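Local coordinates for superkiller protein 7 (Saccharomyces cerevisiae, PDB 4ZKE) that binds GTP and magnesium through a translational-GTPase-like domain and probably helps the cytoplasmic exosome and Ski complex degrade faulty mRNA, at residues Gly31-Leu36 and Leu106-Gly111; Ile315-Gln320 and Asp380-Ser385. One frame throughout, in Å; residues are numbered along the deposited sequence.

Contact 1. Residues Gly31-Leu36 and Leu106-Gly111; sequences GKSTLL and LIDTPG. With MG (magnesium ion), chain B; GTP (guanosine-5'-triphosphate), chain C.
The magnesium-GTP site of a P-loop GTPase is built here from two sides: Ser33 of the Walker A segment Gly31-Leu36 meets Asp108 at the end of strand 102-108. Ser33 OG donates to Asp108 OD2 over 2.7 Å, on the lone pair syn to the other oxygen, while the same OG binds magnesium at 2.1 Å. GTP O1G and O1B, two waters and Ser85 OG complete the six-ligand shell with Ser33 OG. One of these waters donates to Asp108 OD1 (2.6 Å) and to Thr109 O (2.8 Å), so Asp108 is second shell and grips two first-shell ligands, one with each oxygen. Its CG lies opposite the backbone N (chi1 -170°), which carries the carboxylate toward the helix. With an alanine at this position, the serine hydroxyl and the water would probably each lose an acceptor, and the metal shell would be less firmly oriented. Lys32, bent at chi3 and chi4, passes CE 3.1 Å from Thr109 O, and its NZ donates hydrogen bonds to GTP O2B (2.7 Å) and O3G; Gly111 N gives a weak one to O3G. Away from the nucleotide, Leu36 CD1 packs on Leu106 CD1 at 3.6 Å, and Leu36 CD2 touches Asp108 CB. Asp108 thus orients two metal ligands while Lys32 and Gly111, the latter closing the DxxG sequence Asp108-Gly111, hold the gamma-phosphate, consistent with stable binding of magnesium-GTP.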
ATOM      1  N   GLY A  31      10.666 -13.793   2.054  1.00 43.26           N
ATOM      2  CA  GLY A  31      10.493 -13.995   3.483  1.00 40.19           C
ATOM      3  C   GLY A  31       9.703 -12.882   4.144  1.00 40.54           C
ATOM      4  O   GLY A  31       9.769 -12.702   5.359  1.00 43.25           O
ATOM      5  N   LYS A  32       8.945 -12.137   3.346  1.00 41.45           N
ATOM      6  CA  LYS A  32       8.168 -11.012   3.855  1.00 40.70           C
ATOM      7  C   LYS A  32       7.122 -11.450   4.878  1.00 42.51           C
ATOM      8  O   LYS A  32       7.055 -10.908   5.980  1.00 39.07           O
ATOM      9  CB  LYS A  32       7.485 -10.280   2.699  1.00 38.88           C
ATOM     10  CG  LYS A  32       8.455  -9.764   1.654  1.00 39.13           C
ATOM     11  CD  LYS A  32       7.752  -8.959   0.580  1.00 37.85           C
ATOM     12  CE  LYS A  32       6.849  -9.814  -0.291  1.00 38.74           C
ATOM     13  NZ  LYS A  32       7.609 -10.828  -1.066  1.00 39.55           N
ATOM     14  N   SER A  33       6.304 -12.431   4.512  1.00 40.72           N
ATOM     15  CA  SER A  33       5.244 -12.900   5.395  1.00 40.02           C
ATOM     16  C   SER A  33       5.822 -13.535   6.659  1.00 42.60           C
ATOM     17  O   SER A  33       5.372 -13.252   7.767  1.00 42.26           O
ATOM     18  CB  SER A  33       4.343 -13.896   4.663  1.00 43.06           C
ATOM     19  OG  SER A  33       3.666 -13.271   3.583  1.00 38.59           O
ATOM     20  N   THR A  34       6.825 -14.389   6.486  1.00 41.76           N
ATOM     21  CA  THR A  34       7.507 -15.010   7.617  1.00 43.33           C
ATOM     22  C   THR A  34       8.043 -13.958   8.584  1.00 43.83           C
ATOM     23  O   THR A  34       7.715 -13.967   9.771  1.00 43.52           O
ATOM     24  CB  THR A  34       8.673 -15.902   7.142  1.00 44.84           C
ATOM     25  OG1 THR A  34       8.159 -16.959   6.322  1.00 43.67           O
ATOM     26  CG2 THR A  34       9.430 -16.502   8.327  1.00 43.30           C
ATOM     27  N   LEU A  35       8.866 -13.051   8.063  1.00 43.05           N
ATOM     28  CA  LEU A  35       9.514 -12.035   8.882  1.00 42.20           C
ATOM     29  C   LEU A  35       8.489 -11.200   9.623  1.00 43.64           C
ATOM     30  O   LEU A  35       8.636 -10.901  10.809  1.00 45.81           O
ATOM     31  CB  LEU A  35      10.392 -11.132   8.015  1.00 44.92           C
ATOM     32  CG  LEU A  35      11.190 -10.052   8.751  1.00 41.83           C
ATOM     33  CD1 LEU A  35      12.555  -9.877   8.098  1.00 45.05           C
ATOM     34  CD2 LEU A  35      10.438  -8.727   8.767  1.00 39.28           C
ATOM     35  N   LEU A  36       7.439 -10.829   8.907  1.00 42.43           N
ATOM     36  CA  LEU A  36       6.435  -9.928   9.437  1.00 42.07           C
ATOM     37  C   LEU A  36       5.560 -10.636  10.477  1.00 44.76           C
ATOM     38  O   LEU A  36       5.088 -10.018  11.432  1.00 41.53           O
ATOM     39  CB  LEU A  36       5.608  -9.372   8.281  1.00 48.22           C
ATOM     40  CG  LEU A  36       4.717  -8.156   8.508  1.00 50.73           C
ATOM     41  CD1 LEU A  36       5.501  -7.063   9.179  1.00 52.02           C
ATOM     42  CD2 LEU A  36       4.192  -7.658   7.175  1.00 48.27           C
ATOM     43  N   LEU A 106       1.677  -2.132   9.615  1.00 42.10           N
ATOM     44  CA  LEU A 106       2.509  -3.011   8.808  1.00 38.15           C
ATOM     45  C   LEU A 106       1.701  -3.585   7.645  1.00 40.37           C
ATOM     46  O   LEU A 106       0.625  -4.150   7.852  1.00 40.38           O
ATOM     47  CB  LEU A 106       3.072  -4.140   9.667  1.00 41.21           C
ATOM     48  CG  LEU A 106       3.795  -3.721  10.952  1.00 45.07           C
ATOM     49  CD1 LEU A 106       4.137  -4.939  11.807  1.00 45.77           C
ATOM     50  CD2 LEU A 106       5.049  -2.926  10.632  1.00 39.42           C
ATOM     51  N   ILE A 107       2.221  -3.444   6.429  1.00 39.37           N
ATOM     52  CA  ILE A 107       1.517  -3.922   5.242  1.00 38.54           C
ATOM     53  C   ILE A 107       2.321  -4.971   4.473  1.00 40.81           C
ATOM     54  O   ILE A 107       3.435  -4.713   4.010  1.00 36.25           O
ATOM     55  CB  ILE A 107       1.163  -2.759   4.294  1.00 38.10           C
ATOM     56  CG1 ILE A 107       0.255  -1.758   5.017  1.00 37.24           C
ATOM     57  CG2 ILE A 107       0.469  -3.287   3.035  1.00 36.71           C
ATOM     58  CD1 ILE A 107      -0.067  -0.514   4.226  1.00 38.29           C
ATOM     59  N   ASP A 108       1.729  -6.154   4.343  1.00 41.54           N
ATOM     60  CA  ASP A 108       2.316  -7.249   3.581  1.00 40.27           C
ATOM     61  C   ASP A 108       1.808  -7.190   2.149  1.00 37.90           C
ATOM     62  O   ASP A 108       0.669  -6.793   1.909  1.00 38.74           O
ATOM     63  CB  ASP A 108       1.966  -8.598   4.221  1.00 40.95           C
ATOM     64  CG  ASP A 108       2.745  -9.758   3.623  1.00 44.17           C
ATOM     65  OD1 ASP A 108       3.795  -9.521   2.985  1.00 42.67           O
ATOM     66  OD2 ASP A 108       2.311 -10.916   3.804  1.00 41.74           O
ATOM     67  N   THR A 109       2.655  -7.565   1.197  1.00 38.24           N
ATOM     68  CA  THR A 109       2.260  -7.573  -0.206  1.00 36.78           C
ATOM     69  C   THR A 109       2.778  -8.830  -0.887  1.00 41.61           C
ATOM     70  O   THR A 109       3.806  -9.375  -0.485  1.00 41.83           O
ATOM     71  CB  THR A 109       2.784  -6.336  -0.964  1.00 37.66           C
ATOM     72  OG1 THR A 109       4.210  -6.398  -1.071  1.00 36.11           O
ATOM     73  CG2 THR A 109       2.381  -5.054  -0.255  1.00 36.77           C
ATOM     74  N   PRO A 110       2.062  -9.302  -1.918  1.00 41.25           N
ATOM     75  CA  PRO A 110       2.503 -10.510  -2.617  1.00 39.40           C
ATOM     76  C   PRO A 110       3.686 -10.236  -3.536  1.00 40.91           C
ATOM     77  O   PRO A 110       3.762  -9.159  -4.125  1.00 41.26           O
ATOM     78  CB  PRO A 110       1.263 -10.921  -3.413  1.00 42.88           C
ATOM     79  CG  PRO A 110       0.544  -9.650  -3.663  1.00 42.92           C
ATOM     80  CD  PRO A 110       0.806  -8.767  -2.474  1.00 41.63           C
ATOM     81  N   GLY A 111       4.591 -11.204  -3.644  1.00 41.59           N
ATOM     82  CA  GLY A 111       5.762 -11.086  -4.494  1.00 41.98           C
ATOM     83  C   GLY A 111       5.639 -11.818  -5.821  1.00 42.73           C
ATOM     84  O   GLY A 111       6.238 -11.402  -6.813  1.00 41.34           O
TER
HETATM   85 MG    MG B 801       4.059 -13.592   1.563  1.00 44.13          MG
HETATM   86  PG  GTP C 802       5.538 -14.258  -1.222  1.00 44.50           P
HETATM   87  O1G GTP C 802       4.320 -14.147  -0.339  1.00 43.19           O
HETATM   88  O2G GTP C 802       5.232 -15.212  -2.351  1.00 45.18           O
HETATM   89  O3G GTP C 802       5.920 -12.914  -1.796  1.00 42.37           O
HETATM   90  O3B GTP C 802       6.768 -14.856  -0.373  1.00 44.76           O
HETATM   91  PB  GTP C 802       7.320 -14.081   0.923  1.00 43.53           P
HETATM   92  O1B GTP C 802       6.149 -13.636   1.770  1.00 43.13           O
HETATM   93  O2B GTP C 802       8.180 -12.901   0.540  1.00 44.89           O
HETATM   94  O3A GTP C 802       8.201 -15.162   1.732  1.00 42.48           O
HETATM   95  PA  GTP C 802       7.602 -16.344   2.655  1.00 43.53           P
HETATM   96  O1A GTP C 802       7.313 -15.794   4.026  1.00 43.56           O
HETATM   97  O2A GTP C 802       6.384 -17.005   2.052  1.00 44.61           O
HETATM   98  O5' GTP C 802       8.817 -17.395   2.752  1.00 46.10           O
HETATM   99  C5' GTP C 802       9.301 -18.102   1.629  1.00 46.84           C
HETATM  100  C4' GTP C 802      10.046 -19.336   2.125  1.00 47.10           C
HETATM  101  O4' GTP C 802      11.266 -18.918   2.702  1.00 45.52           O
HETATM  102  C3' GTP C 802       9.279 -20.095   3.192  1.00 48.11           C
HETATM  103  O3' GTP C 802       9.317 -21.475   2.916  1.00 50.82           O
HETATM  104  C2' GTP C 802      10.011 -19.814   4.485  1.00 49.54           C
HETATM  105  O2' GTP C 802      10.029 -20.946   5.322  1.00 54.39           O
HETATM  106  C1' GTP C 802      11.403 -19.411   4.021  1.00 47.68           C
HETATM  107  N9  GTP C 802      11.986 -18.355   4.862  1.00 48.51           N
HETATM  108  C8  GTP C 802      11.471 -17.114   5.127  1.00 47.40           C
HETATM  109  N7  GTP C 802      12.339 -16.458   5.933  1.00 47.53           N
HETATM  110  C5  GTP C 802      13.404 -17.258   6.170  1.00 49.27           C
HETATM  111  C6  GTP C 802      14.570 -17.094   6.915  1.00 47.14           C
HETATM  112  O6  GTP C 802      14.793 -16.048   7.527  1.00 46.18           O
HETATM  113  N1  GTP C 802      15.482 -18.124   6.969  1.00 50.15           N
HETATM  114  C2  GTP C 802      15.246 -19.299   6.289  1.00 50.05           C
HETATM  115  N2  GTP C 802      16.127 -20.291   6.339  1.00 52.14           N
HETATM  116  N3  GTP C 802      14.093 -19.454   5.555  1.00 52.07           N
HETATM  117  C4  GTP C 802      13.189 -18.453   5.500  1.00 50.96           C
HETATM  118  O   HOH W   1       4.085 -11.496   1.310  1.00 40.06           O
HETATM  119  O   HOH W   2       3.948 -15.648   2.156  1.00 37.37           O

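Contact 2. Residues Ile315-Gln320 and Asp380-Ser385; sequences IEIHTQ and DIIIHS
Ile315 and Ile382 meet through their CD1 atoms, 3.6 Å apart, across an antiparallel strand pair. Ile382 holds CG1 opposite its backbone N (chi1 -178°), which carries CD1 over to the neighbouring strand; there it also touches, loosely, CG1 of Ile317, which shares its face of the sheet. This isoleucine packing and the bonds of the hydrogen-bonded pair Glu316-Ile383 form the close part of the contact. Glu316 N gives to Ile383 O over 2.7 Å at 170°, and Ile383 N returns a bond of 3.0 Å to Glu316 O. That carbonyl is also approached by Ile382 CA in a CA-H...O contact.

The looser part involves His318 and His384, both partly exposed. His318 N still reaches Ile381 O at 3.1 Å, but the return bond from Ile381 N to His318 O is weak at 3.5 Å. Toward this end, Asp380 lies alongside Thr319, its CB 3.4 Å from His318 O, while its OD2 accepts from Arg377 N. His318 NE2 donates to Glu316 OE1 (2.8 Å), which sits at the edge of the ring and in its plane and accepts with the lone pair anti to its other oxygen. This bond would restrain the imidazole's rotation, and Arg386 adds a salt bridge to the same OE1. Ile383 CD1 meets the ring obliquely, 3.9 Å from NE2. At the other end, the CB of His384 points away from the partner strand. Strand 381-384 pairs with 314-318 on one side and, through Ile382 with Gly281, with strand 280-288 on the other, which closes the six-stranded beta-barrel of Ski7 domain II, as in the elongation factor Tu family.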
ATOM      1  N   ILE A 315     -23.325  11.243   2.847  1.00 55.21           N
ATOM      2  CA  ILE A 315     -22.155  11.022   2.000  1.00 54.03           C
ATOM      3  C   ILE A 315     -22.544  10.759   0.546  1.00 52.83           C
ATOM      4  O   ILE A 315     -23.709  10.494   0.243  1.00 54.79           O
ATOM      5  CB  ILE A 315     -21.301   9.836   2.519  1.00 52.74           C
ATOM      6  CG1 ILE A 315     -22.152   8.575   2.729  1.00 54.12           C
ATOM      7  CG2 ILE A 315     -20.609  10.216   3.825  1.00 50.86           C
ATOM      8  CD1 ILE A 315     -22.296   7.688   1.502  1.00 52.07           C
ATOM      9  N   GLU A 316     -21.555  10.852  -0.340  1.00 51.92           N
ATOM     10  CA  GLU A 316     -21.709  10.490  -1.749  1.00 53.04           C
ATOM     11  C   GLU A 316     -20.763   9.348  -2.102  1.00 49.40           C
ATOM     12  O   GLU A 316     -19.576   9.411  -1.792  1.00 49.24           O
ATOM     13  CB  GLU A 316     -21.420  11.685  -2.664  1.00 56.59           C
ATOM     14  CG  GLU A 316     -22.535  12.709  -2.767  1.00 60.96           C
ATOM     15  CD  GLU A 316     -22.100  13.963  -3.514  1.00 60.79           C
ATOM     16  OE1 GLU A 316     -21.174  13.872  -4.348  1.00 58.17           O
ATOM     17  OE2 GLU A 316     -22.676  15.041  -3.262  1.00 65.06           O
ATOM     18  N   ILE A 317     -21.288   8.315  -2.752  1.00 50.02           N
ATOM     19  CA  ILE A 317     -20.465   7.227  -3.267  1.00 49.20           C
ATOM     20  C   ILE A 317     -20.388   7.343  -4.781  1.00 53.36           C
ATOM     21  O   ILE A 317     -21.405   7.249  -5.467  1.00 55.87           O
ATOM     22  CB  ILE A 317     -21.022   5.840  -2.881  1.00 51.53           C
ATOM     23  CG1 ILE A 317     -21.098   5.707  -1.358  1.00 52.16           C
ATOM     24  CG2 ILE A 317     -20.147   4.731  -3.469  1.00 51.58           C
ATOM     25  CD1 ILE A 317     -21.773   4.436  -0.874  1.00 50.87           C
ATOM     26  N   HIS A 318     -19.179   7.541  -5.296  1.00 51.04           N
ATOM     27  CA  HIS A 318     -18.971   7.684  -6.732  1.00 54.09           C
ATOM     28  C   HIS A 318     -18.305   6.444  -7.311  1.00 53.66           C
ATOM     29  O   HIS A 318     -17.188   6.091  -6.934  1.00 53.75           O
ATOM     30  CB  HIS A 318     -18.130   8.926  -7.023  1.00 51.37           C
ATOM     31  CG  HIS A 318     -18.842  10.208  -6.731  1.00 51.72           C
ATOM     32  ND1 HIS A 318     -19.571  10.888  -7.683  1.00 55.08           N
ATOM     33  CD2 HIS A 318     -18.956  10.925  -5.588  1.00 50.84           C
ATOM     34  CE1 HIS A 318     -20.096  11.973  -7.141  1.00 58.92           C
ATOM     35  NE2 HIS A 318     -19.736  12.019  -5.871  1.00 57.43           N
ATOM     36  N   THR A 319     -19.006   5.784  -8.225  1.00 53.21           N
ATOM     37  CA  THR A 319     -18.512   4.551  -8.820  1.00 59.12           C
ATOM     38  C   THR A 319     -17.600   4.816 -10.007  1.00 62.76           C
ATOM     39  O   THR A 319     -17.551   5.925 -10.539  1.00 60.68           O
ATOM     40  CB  THR A 319     -19.663   3.650  -9.296  1.00 64.69           C
ATOM     41  OG1 THR A 319     -20.285   4.239 -10.444  1.00 68.68           O
ATOM     42  CG2 THR A 319     -20.693   3.457  -8.195  1.00 59.83           C
ATOM     43  N   GLN A 320     -16.890   3.774 -10.422  1.00 66.12           N
ATOM     44  CA  GLN A 320     -16.024   3.855 -11.585  1.00 69.25           C
ATOM     45  C   GLN A 320     -16.864   3.725 -12.850  1.00 70.92           C
ATOM     46  O   GLN A 320     -16.483   4.217 -13.912  1.00 65.47           O
ATOM     47  CB  GLN A 320     -14.941   2.777 -11.526  1.00 70.11           C
ATOM     48  CG  GLN A 320     -13.542   3.343 -11.663  1.00 72.36           C
ATOM     49  CD  GLN A 320     -13.236   4.396 -10.614  1.00 74.13           C
ATOM     50  OE1 GLN A 320     -12.933   4.084  -9.462  1.00 68.91           O
ATOM     51  NE2 GLN A 320     -13.320   5.657 -11.014  1.00 71.09           N
ATOM     52  N   ASP A 380     -13.505   2.671  -5.690  1.00 44.78           N
ATOM     53  CA  ASP A 380     -14.486   3.747  -5.698  1.00 46.14           C
ATOM     54  C   ASP A 380     -14.229   4.637  -4.497  1.00 44.51           C
ATOM     55  O   ASP A 380     -13.660   4.185  -3.502  1.00 43.50           O
ATOM     56  CB  ASP A 380     -15.915   3.200  -5.670  1.00 50.74           C
ATOM     57  CG  ASP A 380     -16.293   2.479  -6.954  1.00 53.26           C
ATOM     58  OD1 ASP A 380     -15.553   2.601  -7.953  1.00 55.33           O
ATOM     59  OD2 ASP A 380     -17.341   1.800  -6.968  1.00 55.79           O
ATOM     60  N   ILE A 381     -14.640   5.897  -4.588  1.00 45.33           N
ATOM     61  CA  ILE A 381     -14.387   6.845  -3.514  1.00 48.58           C
ATOM     62  C   ILE A 381     -15.677   7.254  -2.824  1.00 47.80           C
ATOM     63  O   ILE A 381     -16.767   7.168  -3.397  1.00 46.61           O
ATOM     64  CB  ILE A 381     -13.667   8.114  -4.023  1.00 50.80           C
ATOM     65  CG1 ILE A 381     -14.493   8.819  -5.098  1.00 49.84           C
ATOM     66  CG2 ILE A 381     -12.291   7.760  -4.570  1.00 51.83           C
ATOM     67  CD1 ILE A 381     -14.149  10.281  -5.240  1.00 59.44           C
ATOM     68  N   ILE A 382     -15.532   7.703  -1.585  1.00 43.56           N
ATOM     69  CA  ILE A 382     -16.648   8.212  -0.813  1.00 45.05           C
ATOM     70  C   ILE A 382     -16.269   9.585  -0.261  1.00 46.21           C
ATOM     71  O   ILE A 382     -15.163   9.779   0.246  1.00 44.89           O
ATOM     72  CB  ILE A 382     -17.040   7.236   0.325  1.00 43.04           C
ATOM     73  CG1 ILE A 382     -18.245   7.767   1.102  1.00 48.30           C
ATOM     74  CG2 ILE A 382     -15.857   6.976   1.261  1.00 45.00           C
ATOM     75  CD1 ILE A 382     -18.870   6.738   2.020  1.00 50.42           C
ATOM     76  N   ILE A 383     -17.182  10.542  -0.400  1.00 48.87           N
ATOM     77  CA  ILE A 383     -16.973  11.898   0.096  1.00 51.21           C
ATOM     78  C   ILE A 383     -18.212  12.380   0.839  1.00 51.58           C
ATOM     79  O   ILE A 383     -19.264  11.745   0.780  1.00 51.81           O
ATOM     80  CB  ILE A 383     -16.654  12.882  -1.053  1.00 50.38           C
ATOM     81  CG1 ILE A 383     -17.788  12.891  -2.083  1.00 50.33           C
ATOM     82  CG2 ILE A 383     -15.329  12.506  -1.711  1.00 50.62           C
ATOM     83  CD1 ILE A 383     -17.655  13.963  -3.142  1.00 51.53           C
ATOM     84  N   HIS A 384     -18.084  13.501   1.542  1.00 54.32           N
ATOM     85  CA  HIS A 384     -19.239  14.110   2.186  1.00 57.66           C
ATOM     86  C   HIS A 384     -20.177  14.635   1.107  1.00 58.38           C
ATOM     87  O   HIS A 384     -19.731  15.086   0.051  1.00 57.69           O
ATOM     88  CB  HIS A 384     -18.825  15.236   3.135  1.00 56.06           C
ATOM     89  CG  HIS A 384     -19.936  15.706   4.022  1.00 66.29           C
ATOM     90  ND1 HIS A 384     -20.763  16.757   3.689  1.00 72.14           N
ATOM     91  CD2 HIS A 384     -20.365  15.258   5.226  1.00 67.17           C
ATOM     92  CE1 HIS A 384     -21.650  16.940   4.652  1.00 70.69           C
ATOM     93  NE2 HIS A 384     -21.430  16.044   5.596  1.00 66.62           N
ATOM     94  N   SER A 385     -21.475  14.570   1.371  1.00 61.01           N
ATOM     95  CA  SER A 385     -22.461  14.959   0.375  1.00 64.40           C
ATOM     96  C   SER A 385     -22.385  16.447   0.059  1.00 71.06           C
ATOM     97  O   SER A 385     -22.307  17.287   0.957  1.00 70.36           O
ATOM     98  CB  SER A 385     -23.867  14.594   0.847  1.00 65.61           C
ATOM     99  OG  SER A 385     -24.842  15.065  -0.064  1.00 72.31           O
TER

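Overall arrangement
From the N terminus, strand 18-25 leads into helix 32-42, and contact 1 closes a loop of 69 residues when strand 102-108 returns beside that helix. The chain then completes the mixed sheet of the GTP-binding domain before entering the barrel of domain II. There contact 2 closes a second loop, of 59 residues and without helix, by pairing strand 314-318 with strand 381-384. The two loops follow in series, neither nesting nor crossing. The centres of contact 1 and contact 2 are about 31 Å apart, on opposite sides of the chain's centre. The nearest atoms of contact 1 and contact 2 are about 16 Å apart. Contact 1 joins helix to sheet around the nucleotide; contact 2 joins barrel strands beside strand 469-473.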